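Local atomic coordinates of thioesterase domain-containing protein (Pseudomonas aeruginosa, PDB entry 1ZKI), a protein that adopts the hotdog fold and has thioesterase activity, probably hydrolysing acyl-CoA thioesters. Residues R74-R87 with K119-L131. Numbering follows the deposited sequence. Where two conformers were deposited one is given.
Sequences RQSVTLECKINYIR and KLVAKGQGTFAQL
Thr127 OG1 donates to the anti lone pair of Glu80 OE2 across two antiparallel strands, a short bond at 2.5 Å. Glu80 reaches it by placing CG between its own backbone N and carbonyl carbon (chi1 63°) and bending the chain at chi2; the same OE2 forms a salt bridge with Lys82 of the second subunit. A classic beta bulge lies here: Leu79 N and Glu80 N both donate to Thr127 O, at 2.8 and 3.3 Å. From Lys82 to Tyr85 the backbone ladder is regular, with Lys82 paired to Gln125 and Asn84 to Lys123. On the other side of the bulge Ala129 N bonds to Val77 O at 2.8 Å. The Phe128 ring turns one face to Thr78, whose CA sits 4.0 Å from the ring centroid in a CH-pi contact, while Thr78 OG1 bonds to Asp59 of helix 51-70. Ala129 CB, on the same face as Glu80, meets Leu79 CG at 3.8 Å, and Val77 CG1 touches Leu131 CD1. At the far end Ile86 CD1 presses tightly on Leu120 CD2 (3.4 Å), and Lys119 CD lies over one face of the Arg87 guanidinium. Within the chain, strand 76-85 edges the hotdog sheet, and strand 119-130 joins it to strand 107-116; Ser76, Cys81 and Phe128 pack on helix 51-70, while Glu80, Lys82 and Lys123 meet the second subunit.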
# COMPACT_ATOMS: atom_id res chain seq x y z
N ARG A 74 -7.82 17.97 16.17
CA ARG A 74 -8.22 18.14 14.78
C ARG A 74 -8.85 16.85 14.26
O ARG A 74 -8.68 15.79 14.88
CB ARG A 74 -7.03 18.54 13.91
CG ARG A 74 -6.72 20.02 13.95
CD ARG A 74 -5.63 20.38 12.94
NE ARG A 74 -5.69 21.79 12.57
CZ ARG A 74 -5.12 22.78 13.25
NH1 ARG A 74 -4.42 22.53 14.35
NH2 ARG A 74 -5.25 24.03 12.82
N GLN A 75 -9.57 16.94 13.14
CA GLN A 75 -10.27 15.78 12.61
C GLN A 75 -9.86 15.49 11.17
O GLN A 75 -9.46 16.39 10.43
CB GLN A 75 -11.78 16.01 12.67
CG GLN A 75 -12.32 16.40 14.05
CD GLN A 75 -12.15 15.29 15.08
OE1 GLN A 75 -11.78 15.54 16.23
NE2 GLN A 75 -12.43 14.06 14.67
N SER A 76 -9.95 14.21 10.80
CA SER A 76 -9.84 13.77 9.41
C SER A 76 -10.88 12.69 9.19
O SER A 76 -11.33 12.05 10.15
CB SER A 76 -8.43 13.25 9.10
OG SER A 76 -8.01 12.29 10.06
N VAL A 77 -11.26 12.48 7.93
CA VAL A 77 -12.23 11.44 7.58
C VAL A 77 -11.71 10.68 6.36
O VAL A 77 -11.01 11.25 5.52
CB VAL A 77 -13.64 12.01 7.28
CG1 VAL A 77 -14.22 12.69 8.53
CG2 VAL A 77 -13.60 12.99 6.11
N THR A 78 -12.05 9.40 6.28
CA THR A 78 -11.63 8.58 5.15
C THR A 78 -12.28 9.05 3.85
O THR A 78 -13.53 9.16 3.77
CB THR A 78 -12.00 7.10 5.38
OG1 THR A 78 -11.72 6.72 6.74
CG2 THR A 78 -11.24 6.20 4.41
N LEU A 79 -11.47 9.36 2.84
CA LEU A 79 -11.99 9.57 1.49
C LEU A 79 -12.15 8.23 0.77
O LEU A 79 -13.16 7.99 0.10
CB LEU A 79 -11.09 10.48 0.64
CG LEU A 79 -11.06 11.98 0.88
CD1 LEU A 79 -10.04 12.58 -0.05
CD2 LEU A 79 -12.45 12.59 0.65
N GLU A 80 -11.13 7.39 0.86
CA GLU A 80 -11.13 6.10 0.15
C GLU A 80 -10.10 5.18 0.76
O GLU A 80 -9.19 5.65 1.43
CB GLU A 80 -10.83 6.30 -1.36
CG GLU A 80 -9.43 6.87 -1.68
CD GLU A 80 -8.34 5.78 -1.72
OE1 GLU A 80 -8.63 4.64 -2.13
OE2 GLU A 80 -7.18 6.08 -1.33
N CYS A 81 -10.24 3.89 0.52
CA CYS A 81 -9.25 2.91 0.99
C CYS A 81 -9.29 1.70 0.09
O CYS A 81 -10.34 1.38 -0.48
CB CYS A 81 -9.57 2.50 2.43
SG CYS A 81 -8.24 1.57 3.20
N LYS A 82 -8.16 1.01 -0.00
CA LYS A 82 -8.02 -0.19 -0.82
C LYS A 82 -7.30 -1.21 0.03
O LYS A 82 -6.29 -0.88 0.64
CB LYS A 82 -7.18 0.13 -2.06
CG LYS A 82 -6.95 -1.06 -3.02
CD LYS A 82 -5.57 -1.69 -2.85
CE LYS A 82 -5.15 -2.44 -4.13
NZ LYS A 82 -5.84 -3.73 -4.26
N ILE A 83 -7.81 -2.44 0.04
CA ILE A 83 -7.25 -3.50 0.88
C ILE A 83 -7.01 -4.75 0.04
O ILE A 83 -7.80 -5.04 -0.87
CB ILE A 83 -8.24 -3.84 2.07
CG1 ILE A 83 -7.62 -4.85 3.05
CG2 ILE A 83 -9.62 -4.36 1.56
CD1 ILE A 83 -8.38 -4.94 4.36
N ASN A 84 -5.93 -5.48 0.34
CA ASN A 84 -5.72 -6.84 -0.19
C ASN A 84 -5.79 -7.81 0.95
O ASN A 84 -5.22 -7.57 2.01
CB ASN A 84 -4.34 -6.99 -0.83
CG ASN A 84 -4.35 -6.68 -2.29
OD1 ASN A 84 -4.42 -7.59 -3.14
ND2 ASN A 84 -4.31 -5.41 -2.60
N TYR A 85 -6.48 -8.92 0.72
CA TYR A 85 -6.58 -10.00 1.70
C TYR A 85 -5.60 -11.09 1.31
O TYR A 85 -5.65 -11.61 0.18
CB TYR A 85 -8.00 -10.56 1.70
CG TYR A 85 -9.01 -9.52 2.12
CD1 TYR A 85 -9.13 -9.16 3.46
CD2 TYR A 85 -9.81 -8.89 1.17
CE1 TYR A 85 -10.06 -8.18 3.86
CE2 TYR A 85 -10.75 -7.91 1.56
CZ TYR A 85 -10.85 -7.56 2.91
OH TYR A 85 -11.77 -6.62 3.29
N ILE A 86 -4.73 -11.44 2.23
CA ILE A 86 -3.64 -12.34 1.87
C ILE A 86 -3.87 -13.75 2.38
O ILE A 86 -3.73 -14.73 1.63
CB ILE A 86 -2.28 -11.74 2.29
CG1 ILE A 86 -1.96 -10.58 1.33
CG2 ILE A 86 -1.17 -12.81 2.28
CD1 ILE A 86 -1.00 -9.56 1.87
N ARG A 87 -4.22 -13.88 3.66
CA ARG A 87 -4.66 -15.19 4.13
C ARG A 87 -5.68 -15.10 5.25
O ARG A 87 -5.82 -14.04 5.86
CB ARG A 87 -3.48 -16.02 4.60
CG ARG A 87 -2.69 -15.39 5.76
CD ARG A 87 -1.55 -16.34 6.11
NE ARG A 87 -2.06 -17.55 6.75
CZ ARG A 87 -1.33 -18.46 7.38
NH1 ARG A 87 -0.01 -18.32 7.48
NH2 ARG A 87 -1.93 -19.50 7.94
N LYS A 119 2.69 -13.89 10.28
CA LYS A 119 1.75 -14.12 9.20
C LYS A 119 1.17 -12.79 8.73
O LYS A 119 0.51 -12.08 9.50
CB LYS A 119 0.62 -15.06 9.64
CG LYS A 119 1.10 -16.34 10.35
CD LYS A 119 -0.12 -17.06 10.90
CE LYS A 119 0.25 -17.95 12.06
NZ LYS A 119 -0.94 -18.16 12.93
N LEU A 120 1.42 -12.44 7.46
CA LEU A 120 0.77 -11.26 6.87
C LEU A 120 -0.64 -11.63 6.46
O LEU A 120 -0.85 -12.53 5.63
CB LEU A 120 1.56 -10.73 5.67
CG LEU A 120 0.99 -9.48 4.99
CD1 LEU A 120 0.89 -8.29 5.93
CD2 LEU A 120 1.84 -9.11 3.75
N VAL A 121 -1.61 -10.94 7.05
CA VAL A 121 -3.03 -11.24 6.81
C VAL A 121 -3.64 -10.30 5.76
O VAL A 121 -4.39 -10.76 4.88
CB VAL A 121 -3.83 -11.15 8.14
CG1 VAL A 121 -5.35 -11.20 7.89
CG2 VAL A 121 -3.39 -12.31 9.08
N ALA A 122 -3.35 -9.01 5.87
CA ALA A 122 -3.93 -8.04 4.90
C ALA A 122 -3.03 -6.82 4.81
O ALA A 122 -2.21 -6.57 5.70
CB ALA A 122 -5.35 -7.63 5.32
N LYS A 123 -3.15 -6.08 3.72
CA LYS A 123 -2.34 -4.88 3.51
C LYS A 123 -3.24 -3.89 2.81
O LYS A 123 -4.06 -4.27 1.96
CB LYS A 123 -1.14 -5.19 2.62
CG LYS A 123 -0.20 -3.98 2.39
CD LYS A 123 0.75 -3.82 3.59
CE LYS A 123 1.13 -2.36 3.86
NZ LYS A 123 2.15 -1.84 2.95
N GLY A 124 -3.13 -2.61 3.18
CA GLY A 124 -3.94 -1.59 2.48
C GLY A 124 -3.34 -0.21 2.46
O GLY A 124 -2.32 0.04 3.12
N GLN A 125 -4.00 0.68 1.73
CA GLN A 125 -3.55 2.05 1.52
C GLN A 125 -4.80 2.87 1.33
O GLN A 125 -5.71 2.44 0.63
CB GLN A 125 -2.70 2.09 0.24
CG GLN A 125 -2.05 3.41 -0.08
CD GLN A 125 -1.22 3.32 -1.36
OE1 GLN A 125 -1.43 4.09 -2.31
NE2 GLN A 125 -0.30 2.36 -1.40
N GLY A 126 -4.84 4.04 1.95
CA GLY A 126 -6.02 4.92 1.84
C GLY A 126 -5.67 6.39 1.92
O GLY A 126 -4.51 6.77 2.19
N THR A 127 -6.69 7.22 1.71
CA THR A 127 -6.52 8.66 1.62
C THR A 127 -7.54 9.25 2.56
O THR A 127 -8.72 8.86 2.53
CB THR A 127 -6.77 9.16 0.20
OG1 THR A 127 -6.11 8.30 -0.73
CG2 THR A 127 -6.26 10.63 0.01
N PHE A 128 -7.09 10.19 3.38
CA PHE A 128 -7.96 10.89 4.33
C PHE A 128 -8.03 12.37 3.96
O PHE A 128 -7.07 12.93 3.40
CB PHE A 128 -7.40 10.71 5.76
CG PHE A 128 -7.76 9.39 6.38
CD1 PHE A 128 -8.65 9.34 7.45
CD2 PHE A 128 -7.23 8.20 5.90
CE1 PHE A 128 -9.00 8.13 8.04
CE2 PHE A 128 -7.59 6.96 6.47
CZ PHE A 128 -8.47 6.93 7.54
N ALA A 129 -9.16 13.00 4.25
CA ALA A 129 -9.30 14.43 4.01
C ALA A 129 -9.06 15.11 5.35
O ALA A 129 -9.62 14.71 6.38
CB ALA A 129 -10.68 14.75 3.47
N GLN A 130 -8.15 16.08 5.35
CA GLN A 130 -7.84 16.87 6.54
C GLN A 130 -8.97 17.87 6.76
O GLN A 130 -9.22 18.72 5.89
CB GLN A 130 -6.49 17.59 6.39
CG GLN A 130 -6.07 18.42 7.60
CD GLN A 130 -5.79 17.56 8.82
OE1 GLN A 130 -4.84 16.78 8.82
NE2 GLN A 130 -6.62 17.70 9.86
N LEU A 131 -9.67 17.75 7.89
CA LEU A 131 -10.73 18.70 8.23
C LEU A 131 -10.17 19.81 9.11
O LEU A 131 -9.00 19.76 9.52
CB LEU A 131 -11.92 18.00 8.91
CG LEU A 131 -12.59 16.87 8.12
CD1 LEU A 131 -13.78 16.32 8.88
CD2 LEU A 131 -13.00 17.32 6.71